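Local atomic coordinates of eukaryotic translation initiation factor 2D (Homo sapiens, PDB entry 5W2F), a protein that delivers tRNA to the P-site of the eukaryotic ribosome independently of GTP during translation initiation. Residues 141-146 with 154-159; 127-132 with 176-181; 63-68 with 75-80. All blocks are in the same frame, centred on the assembly; numbering follows the deposited sequence. Where two conformers were deposited one is given.

The three contacts divide between the two ends of this C-terminal piece of the protein. Contacts 1 and 2 share the SUI1 domain, their centres about 10 Å apart, and along the chain contact 1 is nested within the loop that contact 2 closes. They meet directly: Leu-146 CD1 packs on Leu-178 CD2 at 3.8 Å, and Val-142 CG1 lies 3.7 Å from Leu-181 CD2, joining the two helices over one sheet. Contact 3 belongs to the SWIB/MDM2 region across the centre of the chain, its centre about 47 Å from that of contact 1 and about 43 Å from that of contact 2. A formic acid molecule, probably from crystallisation, sits beside contact 2.

Contact 1: 141-146 with 154-159; sequences SVAAIL and TTVNPA
Packing of a helix against the strand that follows it defines this contact, at the edge of the mixed sheet of the SUI1 domain: Ala-143 and Leu-146 of helix 139-150 meet Thr-154 and Val-156 of strand 154-158. A short connection turns the chain back, and the two short segments run nearly antiparallel, at 167°, with their axes 7.8 Å apart at closest approach.

Most of the contact belongs to Ala-143 and Thr-154. The hydroxyl OG1 of Thr-154 donates a hydrogen bond to the backbone carbonyl O of Ala-143 over 2.8 Å. It approaches from above the carbonyl plane, 59° out of it, rather than along a lone pair. A chi1 of 64° sets OG1 between the backbone N and the carbonyl carbon, and from there it faces the helix. The methyl CG2 of Thr-154 takes the place beside the backbone N and lies 3.4 Å from O of Ala-143 and, more loosely, against CB of Leu-146.

Farther along the strand, Val-156 sends its CG2 branch to CB of Ala-143 at 3.8 Å. The alanine methyl receives both the threonine hydroxyl and a valine methyl. Val-156 also touches Pro-139 and Tyr-140 at the start of the helix, while the backbone of Thr-155 is bonded to Gln-169 of strand 166-171.

A second tie reaches Thr-154 from the helix, for its backbone N bonds to OE1 of Gln-147. Side-chain hydroxyl and backbone amide are both engaged with the helix, fixing the beginning of the strand by polar bonds while methyl groups fill in the packing beside them.

Contact 2: 127-132 with 176-181; sequences TVVRNL and HHLGWL. With FMT (formic acid), chain C.
The alpha/beta core of the SUI1 domain, in which helices pack over a mixed sheet, is represented here by Val-129 of strand 124-130 and Leu-178 of helix 175-185. Their side chains reach toward each other tip to tip. CG2 of Val-129 stands 3.9 Å from CG of Leu-178, and the CD1 branch of the leucine also faces it. Thr-127, two residues back on the strand, adds a more distant methyl contact, its CG2 lying 4.4 Å from CD2 of Leu-178. OG1 of Thr-127 is bonded to O of Gly-172 and N of Gln-174, near the start of the helix.

Along another side of the helix, His-177 binds a formic acid molecule, probably a guest from the crystallisation liquor, which also rests against Trp-180. ND1 of His-177 donates to O2 of the formic acid over 2.6 Å, at an N-H...O angle of 167°, with the oxygen at the edge of the imidazole and in its plane. The carbon of the guest lies 3.5 Å from CB of Trp-180, and NE of Arg-149 supplies a further hydrogen bond.

Around the apolar meeting point, Leu-178 also packs on Ile-115 of strand 113-121, and it lodges between the sheet and the second helix, 139-150.

Contact 3: 63-68 with 75-80; sequences DCILEK and MKLPWD
Apolar side chains make most of this contact, in two pairs. Ile-65, at the end of helix 59-65, meets Leu-77 of strand 76-78 through methyls alone, CD1 of Ile-65 to CD1 of Leu-77 at 3.9 Å, tip to tip. The isoleucine gets there with CG1 held between its backbone N and carbonyl carbon (chi1 64°), while the ethyl arm continues extended to CD1. In the second pair, Leu-66 and Met-75 cross obliquely. CD1 of Leu-66 lies 3.6 Å from CG of Met-75 and 3.9 Å from its CB, so the leucine methyl rests against the near part of the methionine chain instead of its sulfur.

The far end of Met-75 makes a different sort of contact. Bends at chi2 (-61°) and chi3 carry CE back toward the other segment, where it comes within 3.6 Å of the backbone carbonyl O of Lys-68, a van der Waals approach by a methyl group.

Both pairs belong to the SWIB/MDM2 domain. Strand 76-78 forms a two-stranded antiparallel sheet with 54-56, and the connection between the segments carries the chain from helix 59-65 to this strand, which leads directly into helix 79-89. Backbone bonds link Met-75 to Leu-57 and Leu-77 to Val-55. Helix 79-89 continues the apolar surface, with Leu-82 and Cys-86 against Ile-65.

No hydrogen bond spans the two segments, and the charged end of Lys-68 turns to a partner elsewhere: its NZ forms a salt bridge with OE2 of Glu-70, although the lysine side chain is poorly ordered.

Contact 1: 141-146 with 154-159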
# COMPACT_ATOMS: atom_id res chain seq x y z
N SER A 141 -7.59 -12.95 16.15
CA SER A 141 -6.58 -14.01 16.18
C SER A 141 -5.30 -13.56 16.88
O SER A 141 -4.76 -14.24 17.76
CB SER A 141 -6.25 -14.45 14.77
OG SER A 141 -5.23 -15.40 14.80
N VAL A 142 -4.83 -12.39 16.50
CA VAL A 142 -3.65 -11.82 17.15
C VAL A 142 -3.87 -11.65 18.66
O VAL A 142 -3.00 -11.99 19.47
CB VAL A 142 -3.24 -10.50 16.49
CG1 VAL A 142 -2.15 -9.81 17.29
CG2 VAL A 142 -2.78 -10.73 15.05
N ALA A 143 -5.06 -11.17 19.04
CA ALA A 143 -5.39 -11.02 20.45
C ALA A 143 -5.35 -12.33 21.22
O ALA A 143 -4.83 -12.38 22.34
CB ALA A 143 -6.73 -10.33 20.63
N ALA A 144 -5.82 -13.41 20.59
CA ALA A 144 -5.80 -14.73 21.22
C ALA A 144 -4.38 -15.28 21.36
O ALA A 144 -3.99 -15.78 22.42
CB ALA A 144 -6.70 -15.71 20.48
N ILE A 145 -3.59 -15.15 20.31
CA ILE A 145 -2.20 -15.57 20.34
C ILE A 145 -1.43 -14.82 21.43
O ILE A 145 -0.68 -15.43 22.22
CB ILE A 145 -1.53 -15.35 18.97
CG1 ILE A 145 -2.10 -16.30 17.91
CG2 ILE A 145 -0.02 -15.51 19.08
CD1 ILE A 145 -1.78 -15.88 16.49
N LEU A 146 -1.60 -13.50 21.47
CA LEU A 146 -0.88 -12.70 22.45
C LEU A 146 -1.36 -12.92 23.88
O LEU A 146 -0.56 -12.84 24.81
CB LEU A 146 -0.96 -11.21 22.11
CG LEU A 146 -0.20 -10.82 20.84
CD1 LEU A 146 -0.46 -9.36 20.54
CD2 LEU A 146 1.30 -11.04 21.04
N THR A 154 -6.04 -9.56 26.75
CA THR A 154 -6.15 -8.83 25.52
C THR A 154 -7.58 -8.52 25.21
O THR A 154 -8.51 -9.28 25.58
CB THR A 154 -5.56 -9.60 24.33
OG1 THR A 154 -6.32 -10.79 24.09
CG2 THR A 154 -4.11 -9.94 24.56
N THR A 155 -7.77 -7.44 24.49
CA THR A 155 -9.08 -7.01 23.98
C THR A 155 -8.93 -6.47 22.57
O THR A 155 -7.84 -6.03 22.19
CB THR A 155 -9.70 -5.90 24.86
OG1 THR A 155 -8.84 -4.76 24.88
CG2 THR A 155 -9.93 -6.37 26.26
N VAL A 156 -10.02 -6.47 21.82
CA VAL A 156 -10.09 -5.85 20.51
C VAL A 156 -11.16 -4.78 20.56
O VAL A 156 -12.28 -5.03 20.99
CB VAL A 156 -10.43 -6.88 19.44
CG1 VAL A 156 -10.61 -6.21 18.08
CG2 VAL A 156 -9.39 -7.98 19.41
N ASN A 157 -10.82 -3.59 20.08
CA ASN A 157 -11.71 -2.43 20.11
C ASN A 157 -11.51 -1.61 18.85
O ASN A 157 -10.46 -1.72 18.18
CB ASN A 157 -11.36 -1.48 21.27
CG ASN A 157 -11.40 -2.13 22.63
OD1 ASN A 157 -10.49 -1.98 23.44
ND2 ASN A 157 -12.48 -2.84 22.90
N PRO A 158 -12.47 -0.74 18.53
CA PRO A 158 -12.24 0.19 17.41
C PRO A 158 -11.05 1.10 17.69
O PRO A 158 -10.88 1.59 18.81
CB PRO A 158 -13.54 1.00 17.35
CG PRO A 158 -14.55 0.12 17.97
CD PRO A 158 -13.83 -0.59 19.07
N ALA A 159 -10.21 1.30 16.68
CA ALA A 159 -9.08 2.19 16.80
C ALA A 159 -9.56 3.61 16.57
O ALA A 159 -10.17 3.88 15.55
CB ALA A 159 -8.03 1.83 15.78

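Contact 2: 127-132 with 176-181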
# COMPACT_ATOMS: atom_id res chain seq x y z
N THR A 127 -0.34 -2.06 25.96
CA THR A 127 0.26 -2.09 24.63
C THR A 127 -0.86 -2.07 23.61
O THR A 127 -1.81 -2.86 23.71
CB THR A 127 1.12 -3.35 24.47
OG1 THR A 127 2.08 -3.41 25.52
CG2 THR A 127 1.85 -3.37 23.15
N VAL A 128 -0.79 -1.13 22.67
CA VAL A 128 -1.85 -0.92 21.68
C VAL A 128 -1.28 -1.12 20.28
O VAL A 128 -0.25 -0.53 19.95
CB VAL A 128 -2.46 0.48 21.84
CG1 VAL A 128 -3.56 0.71 20.81
CG2 VAL A 128 -2.93 0.72 23.29
N VAL A 129 -1.96 -1.94 19.49
CA VAL A 129 -1.47 -2.36 18.17
C VAL A 129 -2.49 -2.01 17.10
O VAL A 129 -3.61 -2.54 17.11
CB VAL A 129 -1.15 -3.86 18.13
CG1 VAL A 129 -0.43 -4.21 16.82
CG2 VAL A 129 -0.32 -4.27 19.36
N ARG A 130 -2.09 -1.10 16.20
CA ARG A 130 -2.94 -0.58 15.13
C ARG A 130 -2.42 -1.05 13.77
O ARG A 130 -1.23 -1.22 13.58
CB ARG A 130 -2.85 0.98 15.19
CG ARG A 130 -3.55 1.73 14.07
CD ARG A 130 -3.34 3.22 14.22
NE ARG A 130 -4.04 3.74 15.40
CZ ARG A 130 -5.22 4.35 15.41
NH1 ARG A 130 -5.89 4.58 14.30
NH2 ARG A 130 -5.74 4.72 16.56
N ASN A 131 -3.36 -1.23 12.83
CA ASN A 131 -3.12 -1.55 11.42
C ASN A 131 -2.77 -2.99 11.12
O ASN A 131 -2.24 -3.29 10.06
CB ASN A 131 -2.12 -0.59 10.76
CG ASN A 131 -2.70 0.77 10.54
OD1 ASN A 131 -3.91 0.91 10.27
ND2 ASN A 131 -1.85 1.77 10.59
N LEU A 132 -3.14 -3.90 12.01
CA LEU A 132 -2.90 -5.30 11.73
C LEU A 132 -3.61 -5.73 10.46
O LEU A 132 -3.06 -6.51 9.68
CB LEU A 132 -3.35 -6.17 12.90
CG LEU A 132 -2.48 -6.04 14.16
CD1 LEU A 132 -3.21 -6.62 15.36
CD2 LEU A 132 -1.13 -6.71 13.97
N HIS A 176 7.96 -6.37 23.05
CA HIS A 176 8.87 -7.44 22.63
C HIS A 176 8.16 -8.66 22.08
O HIS A 176 8.64 -9.30 21.14
CB HIS A 176 9.83 -7.81 23.76
CG HIS A 176 9.16 -8.23 25.03
ND1 HIS A 176 8.44 -7.36 25.81
CD2 HIS A 176 9.11 -9.44 25.65
CE1 HIS A 176 7.97 -8.01 26.87
NE2 HIS A 176 8.38 -9.27 26.81
N HIS A 177 6.98 -8.97 22.61
CA HIS A 177 6.20 -10.08 22.08
C HIS A 177 5.63 -9.77 20.69
O HIS A 177 5.49 -10.68 19.87
CB HIS A 177 5.08 -10.45 23.05
CG HIS A 177 5.58 -11.01 24.34
ND1 HIS A 177 6.37 -12.14 24.42
CD2 HIS A 177 5.40 -10.58 25.61
CE1 HIS A 177 6.64 -12.39 25.70
NE2 HIS A 177 6.04 -11.47 26.44
N LEU A 178 5.29 -8.51 20.44
CA LEU A 178 4.89 -8.11 19.09
C LEU A 178 6.06 -8.22 18.12
O LEU A 178 5.85 -8.54 16.95
CB LEU A 178 4.31 -6.70 19.03
CG LEU A 178 2.84 -6.55 19.35
CD1 LEU A 178 1.99 -7.29 18.32
CD2 LEU A 178 2.51 -6.99 20.76
N GLY A 179 7.27 -7.91 18.57
CA GLY A 179 8.43 -8.13 17.73
C GLY A 179 8.54 -9.57 17.29
O GLY A 179 8.69 -9.86 16.10
N TRP A 180 8.38 -10.50 18.24
CA TRP A 180 8.38 -11.91 17.89
C TRP A 180 7.28 -12.23 16.87
O TRP A 180 7.52 -12.84 15.83
CB TRP A 180 8.21 -12.76 19.15
CG TRP A 180 7.77 -14.15 18.85
CD1 TRP A 180 8.54 -15.16 18.36
CD2 TRP A 180 6.43 -14.67 18.94
NE1 TRP A 180 7.77 -16.28 18.16
CE2 TRP A 180 6.48 -16.01 18.52
CE3 TRP A 180 5.21 -14.14 19.37
CZ2 TRP A 180 5.35 -16.83 18.50
CZ3 TRP A 180 4.07 -14.95 19.32
CH2 TRP A 180 4.16 -16.28 18.90
N LEU A 181 6.06 -11.84 17.20
CA LEU A 181 4.92 -12.23 16.40
C LEU A 181 5.03 -11.69 14.98
O LEU A 181 4.85 -12.42 14.00
CB LEU A 181 3.61 -11.76 17.05
CG LEU A 181 2.32 -12.18 16.33
CD1 LEU A 181 2.22 -13.70 16.25
CD2 LEU A 181 1.06 -11.62 16.98
C FMT C . 8.80 -13.41 22.51
O1 FMT C . 9.48 -14.29 22.02
O2 FMT C . 7.49 -13.61 22.59

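Contact 3: 63-68 with 75-80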
# COMPACT_ATOMS: atom_id res chain seq x y z
N ASP A 63 -6.83 13.03 -21.14
CA ASP A 63 -8.00 12.86 -20.30
C ASP A 63 -7.64 12.22 -18.97
O ASP A 63 -8.14 12.63 -17.93
CB ASP A 63 -9.03 12.02 -21.05
CG ASP A 63 -10.29 11.77 -20.25
OD1 ASP A 63 -10.87 12.74 -19.72
OD2 ASP A 63 -10.71 10.59 -20.18
N CYS A 64 -6.76 11.23 -19.00
CA CYS A 64 -6.53 10.52 -17.76
C CYS A 64 -5.29 10.89 -16.97
O CYS A 64 -5.22 10.51 -15.81
CB CYS A 64 -6.69 9.02 -17.94
SG CYS A 64 -5.46 8.22 -18.95
N ILE A 65 -4.34 11.65 -17.55
CA ILE A 65 -3.25 12.18 -16.72
C ILE A 65 -3.13 13.69 -16.56
O ILE A 65 -2.47 14.14 -15.62
CB ILE A 65 -1.88 11.56 -17.06
CG1 ILE A 65 -1.44 11.91 -18.47
CG2 ILE A 65 -1.92 10.04 -16.88
CD1 ILE A 65 0.04 11.71 -18.69
N LEU A 66 -3.76 14.48 -17.43
CA LEU A 66 -3.71 15.94 -17.30
C LEU A 66 -4.92 16.50 -16.57
O LEU A 66 -6.05 16.03 -16.76
CB LEU A 66 -3.60 16.61 -18.66
CG LEU A 66 -2.46 16.14 -19.56
CD1 LEU A 66 -2.50 16.96 -20.83
CD2 LEU A 66 -1.10 16.25 -18.88
N GLU A 67 -4.68 17.53 -15.75
CA GLU A 67 -5.75 18.23 -15.03
C GLU A 67 -6.51 19.15 -15.99
O GLU A 67 -7.74 19.14 -16.03
CB GLU A 67 -5.19 19.06 -13.86
CG GLU A 67 -4.23 18.35 -12.91
CD GLU A 67 -4.71 16.98 -12.46
OE1 GLU A 67 -5.91 16.85 -12.14
OE2 GLU A 67 -3.88 16.05 -12.42
N LYS A 68 -5.75 19.93 -16.77
CA LYS A 68 -6.30 20.84 -17.77
C LYS A 68 -5.68 20.57 -19.15
O LYS A 68 -4.45 20.61 -19.29
CB LYS A 68 -6.03 22.29 -17.35
CG LYS A 68 -6.85 23.32 -18.11
CD LYS A 68 -6.26 24.71 -17.98
CE LYS A 68 -7.08 25.73 -18.75
NZ LYS A 68 -6.46 27.08 -18.72
N MET A 75 0.13 18.67 -26.15
CA MET A 75 0.74 18.43 -24.85
C MET A 75 1.83 17.37 -25.07
O MET A 75 1.56 16.31 -25.62
CB MET A 75 -0.30 17.90 -23.87
CG MET A 75 -1.60 18.69 -23.82
SD MET A 75 -1.33 20.40 -23.33
CE MET A 75 -2.82 20.80 -22.46
N LYS A 76 3.07 17.69 -24.69
CA LYS A 76 4.18 16.77 -24.81
C LYS A 76 4.79 16.55 -23.46
O LYS A 76 4.95 17.49 -22.67
CB LYS A 76 5.25 17.31 -25.76
CG LYS A 76 4.75 17.53 -27.16
CD LYS A 76 5.89 18.01 -28.05
CE LYS A 76 5.40 18.45 -29.41
NZ LYS A 76 6.54 18.82 -30.28
N LEU A 77 5.14 15.29 -23.19
CA LEU A 77 5.87 14.94 -21.99
C LEU A 77 7.04 14.06 -22.33
O LEU A 77 6.92 13.17 -23.17
CB LEU A 77 4.98 14.18 -21.00
CG LEU A 77 3.90 14.98 -20.30
CD1 LEU A 77 3.07 14.06 -19.42
CD2 LEU A 77 4.51 16.09 -19.46
N PRO A 78 8.18 14.27 -21.64
CA PRO A 78 9.21 13.25 -21.70
C PRO A 78 8.70 11.90 -21.20
O PRO A 78 7.83 11.85 -20.34
CB PRO A 78 10.29 13.75 -20.76
CG PRO A 78 9.92 15.14 -20.41
CD PRO A 78 8.49 15.34 -20.68
N TRP A 79 9.26 10.82 -21.73
CA TRP A 79 8.84 9.47 -21.35
C TRP A 79 8.75 9.28 -19.84
O TRP A 79 7.77 8.77 -19.32
CB TRP A 79 9.83 8.45 -21.88
CG TRP A 79 9.86 8.29 -23.34
CD1 TRP A 79 10.72 8.89 -24.19
CD2 TRP A 79 9.00 7.47 -24.14
NE1 TRP A 79 10.47 8.49 -25.47
CE2 TRP A 79 9.42 7.62 -25.48
CE3 TRP A 79 7.93 6.62 -23.85
CZ2 TRP A 79 8.82 6.95 -26.53
CZ3 TRP A 79 7.33 5.94 -24.91
CH2 TRP A 79 7.77 6.13 -26.23
N ASP A 80 9.77 9.74 -19.12
CA ASP A 80 9.77 9.51 -17.67
C ASP A 80 8.69 10.29 -16.95
O ASP A 80 8.10 9.78 -16.00
CB ASP A 80 11.15 9.76 -17.09
CG ASP A 80 12.14 8.68 -17.50
OD1 ASP A 80 12.03 7.56 -16.99
OD2 ASP A 80 13.03 8.93 -18.35